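Local coordinates for protein glucanase (Clostridium thermocellum, PDB 5GXX) that probably hydrolyses internal beta-1,4-glucosidic bonds of cellulose as a family 9 endoglucanase of the cellulosome, carrying a cellulose-binding type beta module beside its helical catalytic part, at residues E200-W203 and A204-L208; N469-W473 and P474-I478; N569-S572 and Y573-L576. The protein carries 1 engineered substitution. One frame throughout, in Å; residues are numbered along the deposited sequence.

From the N terminus, interaction 1 comes first, one turn upon the next within helix 198-212 of the helical family 9 part. Interaction 2 follows at residues 469-478, where the loop after strand 460-469 folds back on itself before strand 481-488. Interaction 3, residues 569-576, lies in the loop between strands 549-557 and 581-583. Each contact is local and closes before the next begins, so none nest or cross. Interactions 1 and 3 each hold ligands of a separate calcium ion; the centres of the two interactions lie about 70 Å apart. Interaction 2 stands between them along the elongated chain, where the beta module meets the helical part.

Interaction 1: residues E200-W203 and A204-L208; sequences ELLW and ASTWL. With CA (calcium ion), chain C.
Trp203 carries CG opposite its backbone N (chi1 177°), while Trp207, one turn further along helix 198-212, carries CG opposite its carbonyl carbon (chi1 -81°); these torsions set the two indoles side by side yet nearly perpendicular. The NE1 edge of Trp207 stands over the six-membered ring of Trp203, 3.3 Å from Trp203 CH2 and displaced toward the rim. It is a T-shaped stack (planes at 83°), the centroids of the Trp203 six-membered and Trp207 five-membered rings 4.4 Å apart. Trp203 NE1 is hydrogen-bonded to Gln147, on helix 142-158. On another side of the helix, Ser205 OG gives a 2.8 Å bond to Leu201 O, and Thr206 OG1 one of 2.7 Å to Leu202 O. Each carbonyl also accepts the backbone N-H of the residue whose hydroxyl it binds, the two donors arriving from opposite faces of its plane. Glu200 grips calcium with both oxygens, OE1 at 2.6 Å and OE2 at 2.3 Å, beside water 1 and ligands from Ser195, Gly196, Asp199 and Asp246. The chemistry implies that the buried hydroxyls are satisfied by their own helix, leaving its indoles to pack against helices 142-158 and 249-260 of the family 9 (alpha/alpha)6 barrel.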
ATOM      1  N   GLU A 200      45.338   9.291 -25.084  1.00 17.08           N
ATOM      2  CA  GLU A 200      45.207   7.843 -25.253  1.00 16.38           C
ATOM      3  C   GLU A 200      45.954   7.354 -26.494  1.00 17.67           C
ATOM      4  O   GLU A 200      46.555   6.279 -26.488  1.00 16.66           O
ATOM      5  CB  GLU A 200      43.744   7.392 -25.353  1.00 14.99           C
ATOM      6  CG  GLU A 200      42.926   7.449 -24.066  1.00 16.55           C
ATOM      7  CD  GLU A 200      42.488   8.842 -23.687  1.00 19.94           C
ATOM      8  OE1 GLU A 200      42.671   9.769 -24.514  1.00 15.65           O
ATOM      9  OE2 GLU A 200      41.949   9.018 -22.567  1.00 17.55           O
ATOM     10  N   LEU A 201      45.896   8.126 -27.575  1.00 18.17           N
ATOM     11  CA  LEU A 201      46.642   7.705 -28.766  1.00 18.65           C
ATOM     12  C   LEU A 201      48.143   7.705 -28.513  1.00 18.20           C
ATOM     13  O   LEU A 201      48.838   6.800 -28.969  1.00 18.31           O
ATOM     14  CB  LEU A 201      46.297   8.536 -30.012  1.00 18.34           C
ATOM     15  CG  LEU A 201      44.848   8.466 -30.482  1.00 19.14           C
ATOM     16  CD1 LEU A 201      44.705   9.432 -31.679  1.00 22.38           C
ATOM     17  CD2 LEU A 201      44.469   7.039 -30.881  1.00 19.00           C
ATOM     18  N   LEU A 202      48.629   8.729 -27.816  1.00 17.29           N
ATOM     19  CA  LEU A 202      50.018   8.762 -27.356  1.00 17.64           C
ATOM     20  C   LEU A 202      50.406   7.544 -26.523  1.00 17.75           C
ATOM     21  O   LEU A 202      51.428   6.904 -26.779  1.00 17.67           O
ATOM     22  CB  LEU A 202      50.262  10.017 -26.503  1.00 17.20           C
ATOM     23  CG  LEU A 202      51.653  10.150 -25.874  1.00 18.88           C
ATOM     24  CD1 LEU A 202      52.759  10.163 -26.925  1.00 19.83           C
ATOM     25  CD2 LEU A 202      51.676  11.421 -25.032  1.00 21.52           C
ATOM     26  N   TRP A 203      49.607   7.263 -25.500  1.00 17.42           N
ATOM     27  CA  TRP A 203      49.829   6.161 -24.566  1.00 17.35           C
ATOM     28  C   TRP A 203      49.824   4.832 -25.305  1.00 17.49           C
ATOM     29  O   TRP A 203      50.736   4.026 -25.145  1.00 17.98           O
ATOM     30  CB  TRP A 203      48.722   6.237 -23.509  1.00 16.20           C
ATOM     31  CG  TRP A 203      48.579   5.215 -22.419  1.00 16.90           C
ATOM     32  CD1 TRP A 203      47.483   4.444 -22.211  1.00 15.66           C
ATOM     33  CD2 TRP A 203      49.473   4.940 -21.322  1.00 14.47           C
ATOM     34  NE1 TRP A 203      47.627   3.676 -21.075  1.00 14.33           N
ATOM     35  CE2 TRP A 203      48.839   3.969 -20.506  1.00 15.38           C
ATOM     36  CE3 TRP A 203      50.728   5.423 -20.943  1.00 15.63           C
ATOM     37  CZ2 TRP A 203      49.433   3.456 -19.350  1.00 15.38           C
ATOM     38  CZ3 TRP A 203      51.316   4.898 -19.801  1.00 15.11           C
ATOM     39  CH2 TRP A 203      50.667   3.937 -19.017  1.00 15.67           C
ATOM     40  N   ALA A 204      48.832   4.625 -26.165  1.00 17.59           N
ATOM     41  CA  ALA A 204      48.744   3.361 -26.878  1.00 17.50           C
ATOM     42  C   ALA A 204      49.885   3.176 -27.884  1.00 19.04           C
ATOM     43  O   ALA A 204      50.499   2.104 -27.923  1.00 18.81           O
ATOM     44  CB  ALA A 204      47.390   3.253 -27.564  1.00 18.75           C
ATOM     45  N   SER A 205      50.177   4.204 -28.685  1.00 17.73           N
ATOM     46  CA  SER A 205      51.271   4.113 -29.655  1.00 19.59           C
ATOM     47  C   SER A 205      52.623   3.902 -28.966  1.00 19.93           C
ATOM     48  O   SER A 205      53.466   3.161 -29.476  1.00 20.34           O
ATOM     49  CB  SER A 205      51.302   5.309 -30.629  1.00 19.00           C
ATOM     50  OG  SER A 205      51.421   6.556 -29.961  1.00 20.41           O
ATOM     51  N   THR A 206      52.822   4.527 -27.802  1.00 19.39           N
ATOM     52  CA  THR A 206      54.065   4.372 -27.049  1.00 19.32           C
ATOM     53  C   THR A 206      54.231   2.924 -26.605  1.00 18.94           C
ATOM     54  O   THR A 206      55.296   2.338 -26.793  1.00 19.73           O
ATOM     55  CB  THR A 206      54.102   5.334 -25.834  1.00 19.33           C
ATOM     56  OG1 THR A 206      54.088   6.677 -26.325  1.00 20.31           O
ATOM     57  CG2 THR A 206      55.338   5.111 -24.968  1.00 21.51           C
ATOM     58  N   TRP A 207      53.183   2.349 -26.021  1.00 18.63           N
ATOM     59  CA  TRP A 207      53.211   0.937 -25.654  1.00 18.08           C
ATOM     60  C   TRP A 207      53.390  -0.002 -26.852  1.00 18.97           C
ATOM     61  O   TRP A 207      54.063  -1.023 -26.725  1.00 19.07           O
ATOM     62  CB  TRP A 207      51.978   0.541 -24.826  1.00 17.70           C
ATOM     63  CG  TRP A 207      52.143   0.911 -23.366  1.00 18.32           C
ATOM     64  CD1 TRP A 207      51.404   1.816 -22.655  1.00 18.76           C
ATOM     65  CD2 TRP A 207      53.125   0.390 -22.460  1.00 17.46           C
ATOM     66  NE1 TRP A 207      51.860   1.883 -21.355  1.00 17.76           N
ATOM     67  CE2 TRP A 207      52.921   1.027 -21.210  1.00 17.63           C
ATOM     68  CE3 TRP A 207      54.161  -0.548 -22.577  1.00 19.05           C
ATOM     69  CZ2 TRP A 207      53.711   0.758 -20.087  1.00 18.83           C
ATOM     70  CZ3 TRP A 207      54.948  -0.818 -21.455  1.00 18.51           C
ATOM     71  CH2 TRP A 207      54.713  -0.166 -20.227  1.00 20.33           C
ATOM     72  N   LEU A 208      52.783   0.331 -27.992  1.00 18.97           N
ATOM     73  CA  LEU A 208      53.013  -0.432 -29.223  1.00 18.78           C
ATOM     74  C   LEU A 208      54.459  -0.351 -29.723  1.00 20.73           C
ATOM     75  O   LEU A 208      54.998  -1.352 -30.208  1.00 20.44           O
ATOM     76  CB  LEU A 208      52.003  -0.051 -30.311  1.00 19.38           C
ATOM     77  CG  LEU A 208      50.602  -0.639 -30.125  1.00 20.19           C
ATOM     78  CD1 LEU A 208      49.543   0.076 -30.948  1.00 21.47           C
ATOM     79  CD2 LEU A 208      50.560  -2.160 -30.338  1.00 20.57           C
TER
HETATM   80 CA    CA C 701      42.106  11.338 -22.530  1.00 17.22          CA
HETATM   81  O   HOH W   1      39.893  11.335 -22.043  1.00 20.24           O

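Interaction 2: residues N469-W473 and P474-I478; sequences NRSSW and PARLI
Ser471 and Arg476 meet where the chain doubles back, while Trp473, at the bend between them, takes part through its backbone and CB. Ser471 OG accepts the backbone N-H of Arg476 at 2.8 Å, while its CB lies 3.7 Å from Arg476 NH1. The hydroxyl reaches that N-H because it projects between the backbone N and the carbonyl carbon (chi1 60°). The Arg476 chain runs extended from CG to NE, and its guanidinium lies alongside the bend, with NH1 donating to Pro474 O at 3.0 Å and that oxygen in the guanidinium plane. NH1 also forms a salt bridge with Glu446, whose OE2 accepts the backbone N-H groups of Ser472 and Trp473 as well, so one carboxylate oxygen links the arginine to the outgoing backbone. The bend itself is made by a cis peptide between Trp473 and Pro474. A CA-H...O contact from Pro474 CA to Ser472 O, 3.3 Å long, accompanies it. Nearer the strand, Asn469 works from both ends of its amide. Its OD1 takes the N-H of Ser471 at 2.9 Å, forming an Asx turn, and ND2 gives a nearly straight bond (171°) of 3.0 Å to Arg476 O, lying in both the amide and the carbonyl plane; ND2 is also bonded to Ile540 O. The Trp473 indole leaves the loop to meet His382 edge-to-face and bonds to Glu441 through NE1, while Ser472 OG bonds to His382. The doubled loop thus joins the end of strand 460-469 to the approach to strand 481-488, rests on Phe447 of strand 447-456 through Asn469, Ser471 and Ile478, and touches Arg381 through Ser472 and Ser124 through Ala475, both in the family 9 part.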
ATOM      1  N   ASN A 469      15.730 -15.342   2.395  1.00 14.24           N
ATOM      2  CA  ASN A 469      17.017 -15.474   1.702  1.00 14.29           C
ATOM      3  C   ASN A 469      17.870 -14.238   1.945  1.00 13.47           C
ATOM      4  O   ASN A 469      17.728 -13.222   1.253  1.00 13.76           O
ATOM      5  CB  ASN A 469      16.812 -15.671   0.195  1.00 14.30           C
ATOM      6  CG  ASN A 469      18.126 -15.818  -0.575  1.00 14.52           C
ATOM      7  OD1 ASN A 469      19.211 -15.661  -0.012  1.00 14.63           O
ATOM      8  ND2 ASN A 469      18.030 -16.078  -1.875  1.00 13.71           N
ATOM      9  N   ARG A 470      18.755 -14.359   2.929  1.00 13.80           N
ATOM     10  CA  ARG A 470      19.756 -13.334   3.228  1.00 13.60           C
ATOM     11  C   ARG A 470      21.141 -13.899   2.931  1.00 14.49           C
ATOM     12  O   ARG A 470      22.120 -13.643   3.648  1.00 15.05           O
ATOM     13  CB  ARG A 470      19.644 -12.831   4.662  1.00 13.89           C
ATOM     14  CG  ARG A 470      18.225 -12.441   5.086  1.00 14.17           C
ATOM     15  CD  ARG A 470      18.259 -11.787   6.453  1.00 15.72           C
ATOM     16  NE  ARG A 470      16.902 -11.692   6.988  1.00 16.04           N
ATOM     17  CZ  ARG A 470      16.575 -11.200   8.180  1.00 17.79           C
ATOM     18  NH1 ARG A 470      17.495 -10.682   8.987  1.00 17.39           N
ATOM     19  NH2 ARG A 470      15.296 -11.195   8.545  1.00 18.05           N
ATOM     20  N   SER A 471      21.222 -14.684   1.864  1.00 13.95           N
ATOM     21  CA  SER A 471      22.506 -15.294   1.479  1.00 13.68           C
ATOM     22  C   SER A 471      23.601 -14.279   1.172  1.00 14.39           C
ATOM     23  O   SER A 471      23.317 -13.158   0.761  1.00 14.71           O
ATOM     24  CB  SER A 471      22.329 -16.262   0.305  1.00 15.00           C
ATOM     25  OG  SER A 471      21.816 -15.605  -0.848  1.00 14.36           O
ATOM     26  N   SER A 472      24.847 -14.686   1.378  1.00 13.60           N
ATOM     27  CA  SER A 472      25.989 -13.782   1.212  1.00 14.07           C
ATOM     28  C   SER A 472      27.317 -14.510   0.985  1.00 14.70           C
ATOM     29  O   SER A 472      28.293 -13.845   0.630  1.00 16.03           O
ATOM     30  CB  SER A 472      26.100 -12.811   2.394  1.00 15.35           C
ATOM     31  OG  SER A 472      26.595 -11.552   1.970  1.00 13.97           O
ATOM     32  N   TRP A 473      27.371 -15.836   1.160  1.00 15.48           N
ATOM     33  CA  TRP A 473      28.635 -16.575   0.997  1.00 15.01           C
ATOM     34  C   TRP A 473      28.556 -17.671  -0.065  1.00 16.05           C
ATOM     35  O   TRP A 473      28.664 -18.856   0.261  1.00 17.42           O
ATOM     36  CB  TRP A 473      29.084 -17.197   2.329  1.00 16.52           C
ATOM     37  CG  TRP A 473      29.573 -16.205   3.309  1.00 15.91           C
ATOM     38  CD1 TRP A 473      30.860 -15.789   3.476  1.00 18.19           C
ATOM     39  CD2 TRP A 473      28.789 -15.502   4.276  1.00 16.47           C
ATOM     40  NE1 TRP A 473      30.928 -14.869   4.494  1.00 19.23           N
ATOM     41  CE2 TRP A 473      29.670 -14.671   5.002  1.00 15.85           C
ATOM     42  CE3 TRP A 473      27.424 -15.497   4.596  1.00 16.87           C
ATOM     43  CZ2 TRP A 473      29.230 -13.834   6.024  1.00 17.42           C
ATOM     44  CZ3 TRP A 473      26.986 -14.673   5.622  1.00 18.35           C
ATOM     45  CH2 TRP A 473      27.893 -13.851   6.326  1.00 16.66           C
ATOM     46  N   PRO A 474      28.348 -17.304  -1.340  1.00 15.19           N
ATOM     47  CA  PRO A 474      28.043 -15.977  -1.864  1.00 15.22           C
ATOM     48  C   PRO A 474      26.532 -15.766  -1.904  1.00 15.35           C
ATOM     49  O   PRO A 474      25.759 -16.730  -1.807  1.00 16.45           O
ATOM     50  CB  PRO A 474      28.564 -16.057  -3.298  1.00 15.19           C
ATOM     51  CG  PRO A 474      28.317 -17.513  -3.696  1.00 14.25           C
ATOM     52  CD  PRO A 474      28.448 -18.306  -2.416  1.00 15.77           C
ATOM     53  N   ALA A 475      26.102 -14.523  -2.096  1.00 14.16           N
ATOM     54  CA  ALA A 475      24.684 -14.298  -2.384  1.00 14.26           C
ATOM     55  C   ALA A 475      24.245 -15.239  -3.505  1.00 13.91           C
ATOM     56  O   ALA A 475      24.996 -15.460  -4.452  1.00 14.21           O
ATOM     57  CB  ALA A 475      24.451 -12.836  -2.789  1.00 13.71           C
ATOM     58  N   ARG A 476      23.056 -15.840  -3.400  1.00 13.25           N
ATOM     59  CA  ARG A 476      22.673 -16.859  -4.372  1.00 14.08           C
ATOM     60  C   ARG A 476      21.176 -17.085  -4.323  1.00 14.39           C
ATOM     61  O   ARG A 476      20.499 -16.590  -3.426  1.00 15.47           O
ATOM     62  CB  ARG A 476      23.425 -18.181  -4.125  1.00 14.64           C
ATOM     63  CG  ARG A 476      23.156 -18.818  -2.778  1.00 13.39           C
ATOM     64  CD  ARG A 476      24.139 -19.968  -2.469  1.00 13.14           C
ATOM     65  NE  ARG A 476      23.876 -20.588  -1.171  1.00 18.05           N
ATOM     66  CZ  ARG A 476      24.232 -20.073   0.003  1.00 16.28           C
ATOM     67  NH1 ARG A 476      24.896 -18.921   0.082  1.00 15.84           N
ATOM     68  NH2 ARG A 476      23.940 -20.727   1.115  1.00 18.19           N
ATOM     69  N   LEU A 477      20.715 -17.866  -5.289  1.00 14.34           N
ATOM     70  CA  LEU A 477      19.307 -18.164  -5.510  1.00 15.75           C
ATOM     71  C   LEU A 477      19.117 -19.670  -5.405  1.00 15.57           C
ATOM     72  O   LEU A 477      19.878 -20.451  -5.996  1.00 16.79           O
ATOM     73  CB  LEU A 477      18.919 -17.695  -6.915  1.00 16.52           C
ATOM     74  CG  LEU A 477      19.194 -16.204  -7.145  1.00 18.38           C
ATOM     75  CD1 LEU A 477      19.054 -15.861  -8.616  1.00 23.18           C
ATOM     76  CD2 LEU A 477      18.341 -15.266  -6.288  1.00 17.60           C
ATOM     77  N   ILE A 478      18.115 -20.074  -4.620  1.00 15.88           N
ATOM     78  CA  ILE A 478      17.702 -21.473  -4.530  1.00 15.16           C
ATOM     79  C   ILE A 478      16.261 -21.599  -5.017  1.00 14.65           C
ATOM     80  O   ILE A 478      15.342 -20.971  -4.472  1.00 15.34           O
ATOM     81  CB  ILE A 478      17.829 -22.050  -3.096  1.00 15.15           C
ATOM     82  CG1 ILE A 478      19.290 -22.028  -2.623  1.00 14.67           C
ATOM     83  CG2 ILE A 478      17.286 -23.470  -3.055  1.00 15.15           C
ATOM     84  CD1 ILE A 478      19.518 -22.361  -1.138  1.00 18.38           C
TER
HETATM   85  O   HOH W   2      16.218 -18.331  -3.362  1.00 15.57           O

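Interaction 3: residues N569-S572 and Y573-L576; sequences NDFS and YQGL. With CA (calcium ion), chain D.
The calcium site of the beta module runs straight into a tight turn here, joined where Asp570 meets Tyr573. Asn569 OD1 and Asp570 OD1 are consecutive ligands, each 2.3 Å from the calcium ion. Asp570 reaches it with CG opposite its carbonyl carbon (chi1 -66°), and its second oxygen, OD2, accepts from water 3 at 2.8 Å. That water is itself a ligand, 2.4 Å from the calcium, so the carboxylate is held both directly and through a metal-bound water. Asp566, Glu491 and Asp488 supply the remaining ligands from the same chain, making seven ligand atoms in all. Directly after the site the backbone curls: Tyr573 N donates to Asp570 O at 3.1 Å, in a bent bond (143°) whose donor stands above the carbonyl plane. Asp570 CB and Tyr573 CB come within 4.0 Å of each other beside this bond. The Gln574 side chain lies across Phe571, with its CG close to the Phe571 carbonyl oxygen. A type II beta turn from Tyr573 to Leu576 follows, closed by Leu576 N to Tyr573 O at 3.1 Å, with Gly575 at its positive-phi position. Water 4 ties the two curls together, donating to Ser572 O at 2.9 Å and to Gln574 O at 2.6 Å, while a methyl of Leu576, CD1, rests against the same Ser572 oxygen. Ser572 OG is hydrogen-bonded to Tyr585 O and Tyr486 N, and Tyr573 and Leu576 pack on strands 447-456 and 460-469. A loop that lends neighbouring Asn and Asp oxygens to calcium beside a beta sandwich is consistent with the structural calcium site of family 3 cellulose-binding modules.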
ATOM      1  N   ASN A 569       3.007 -29.161  22.744  1.00 30.36           N
ATOM      2  CA  ASN A 569       3.854 -30.335  22.519  1.00 30.18           C
ATOM      3  C   ASN A 569       4.295 -30.488  21.062  1.00 28.97           C
ATOM      4  O   ASN A 569       4.808 -31.539  20.665  1.00 28.92           O
ATOM      5  CB  ASN A 569       3.217 -31.626  23.070  1.00 30.24           C
ATOM      6  CG  ASN A 569       1.929 -32.023  22.354  1.00 31.06           C
ATOM      7  OD1 ASN A 569       1.601 -31.510  21.278  1.00 31.26           O
ATOM      8  ND2 ASN A 569       1.192 -32.962  22.952  1.00 31.24           N
ATOM      9  N   ASP A 570       4.080 -29.437  20.274  1.00 27.27           N
ATOM     10  CA  ASP A 570       4.416 -29.449  18.852  1.00 25.77           C
ATOM     11  C   ASP A 570       5.842 -28.948  18.652  1.00 24.34           C
ATOM     12  O   ASP A 570       6.205 -27.892  19.175  1.00 24.03           O
ATOM     13  CB  ASP A 570       3.442 -28.580  18.064  1.00 26.41           C
ATOM     14  CG  ASP A 570       2.023 -29.127  18.079  1.00 26.98           C
ATOM     15  OD1 ASP A 570       1.757 -30.219  18.653  1.00 26.40           O
ATOM     16  OD2 ASP A 570       1.157 -28.436  17.498  1.00 29.12           O
ATOM     17  N   PHE A 571       6.641 -29.730  17.929  1.00 23.86           N
ATOM     18  CA  PHE A 571       8.064 -29.440  17.720  1.00 24.27           C
ATOM     19  C   PHE A 571       8.302 -28.028  17.178  1.00 22.64           C
ATOM     20  O   PHE A 571       9.179 -27.307  17.648  1.00 22.29           O
ATOM     21  CB  PHE A 571       8.689 -30.490  16.797  1.00 23.78           C
ATOM     22  CG  PHE A 571      10.151 -30.251  16.480  1.00 25.06           C
ATOM     23  CD1 PHE A 571      10.524 -29.470  15.395  1.00 24.42           C
ATOM     24  CD2 PHE A 571      11.149 -30.832  17.258  1.00 26.67           C
ATOM     25  CE1 PHE A 571      11.866 -29.264  15.096  1.00 26.88           C
ATOM     26  CE2 PHE A 571      12.492 -30.630  16.974  1.00 26.80           C
ATOM     27  CZ  PHE A 571      12.852 -29.843  15.890  1.00 26.67           C
ATOM     28  N   SER A 572       7.496 -27.603  16.209  1.00 23.34           N
ATOM     29  CA  SER A 572       7.727 -26.303  15.594  1.00 22.18           C
ATOM     30  C   SER A 572       7.140 -25.102  16.327  1.00 22.43           C
ATOM     31  O   SER A 572       7.423 -23.967  15.965  1.00 21.46           O
ATOM     32  CB  SER A 572       7.277 -26.335  14.140  1.00 22.41           C
ATOM     33  OG  SER A 572       8.048 -27.291  13.452  1.00 20.47           O
ATOM     34  N   TYR A 573       6.343 -25.348  17.363  1.00 23.12           N
ATOM     35  CA  TYR A 573       5.822 -24.280  18.211  1.00 24.99           C
ATOM     36  C   TYR A 573       6.821 -23.800  19.259  1.00 25.43           C
ATOM     37  O   TYR A 573       6.642 -22.728  19.843  1.00 25.85           O
ATOM     38  CB  TYR A 573       4.569 -24.792  18.925  1.00 25.01           C
ATOM     39  CG  TYR A 573       3.534 -23.750  19.289  1.00 25.55           C
ATOM     40  CD1 TYR A 573       2.830 -23.063  18.300  1.00 24.23           C
ATOM     41  CD2 TYR A 573       3.220 -23.492  20.622  1.00 25.58           C
ATOM     42  CE1 TYR A 573       1.838 -22.143  18.641  1.00 27.38           C
ATOM     43  CE2 TYR A 573       2.242 -22.574  20.966  1.00 26.31           C
ATOM     44  CZ  TYR A 573       1.550 -21.904  19.975  1.00 27.80           C
ATOM     45  OH  TYR A 573       0.575 -20.991  20.325  1.00 29.35           O
ATOM     46  N   GLN A 574       7.866 -24.587  19.500  1.00 26.50           N
ATOM     47  CA  GLN A 574       8.786 -24.304  20.599  1.00 27.67           C
ATOM     48  C   GLN A 574       9.385 -22.918  20.479  1.00 26.73           C
ATOM     49  O   GLN A 574       9.930 -22.568  19.432  1.00 26.31           O
ATOM     50  CB  GLN A 574       9.945 -25.297  20.624  1.00 28.85           C
ATOM     51  CG  GLN A 574       9.566 -26.750  20.734  1.00 32.39           C
ATOM     52  CD  GLN A 574      10.798 -27.638  20.703  1.00 34.83           C
ATOM     53  OE1 GLN A 574      11.065 -28.314  19.708  1.00 32.91           O
ATOM     54  NE2 GLN A 574      11.566 -27.625  21.793  1.00 35.23           N
ATOM     55  N   GLY A 575       9.286 -22.140  21.553  1.00 26.52           N
ATOM     56  CA  GLY A 575       9.931 -20.834  21.621  1.00 26.74           C
ATOM     57  C   GLY A 575       9.240 -19.712  20.870  1.00 26.21           C
ATOM     58  O   GLY A 575       9.652 -18.554  20.996  1.00 27.38           O
ATOM     59  N   LEU A 576       8.182 -20.020  20.120  1.00 25.66           N
ATOM     60  CA  LEU A 576       7.488 -18.984  19.348  1.00 24.88           C
ATOM     61  C   LEU A 576       6.782 -17.997  20.265  1.00 25.35           C
ATOM     62  O   LEU A 576       6.215 -18.378  21.291  1.00 26.52           O
ATOM     63  CB  LEU A 576       6.477 -19.560  18.346  1.00 23.32           C
ATOM     64  CG  LEU A 576       7.019 -20.405  17.191  1.00 23.27           C
ATOM     65  CD1 LEU A 576       5.892 -20.749  16.225  1.00 21.64           C
ATOM     66  CD2 LEU A 576       8.149 -19.683  16.463  1.00 24.25           C
TER
HETATM   67 CA    CA D 702      -0.095 -31.122  19.742  1.00 30.17          CA
HETATM   68  O   HOH W   3      -1.095 -29.971  17.912  1.00 25.06           O
HETATM   69  O   HOH W   4       9.727 -22.560  16.886  1.00 24.46           O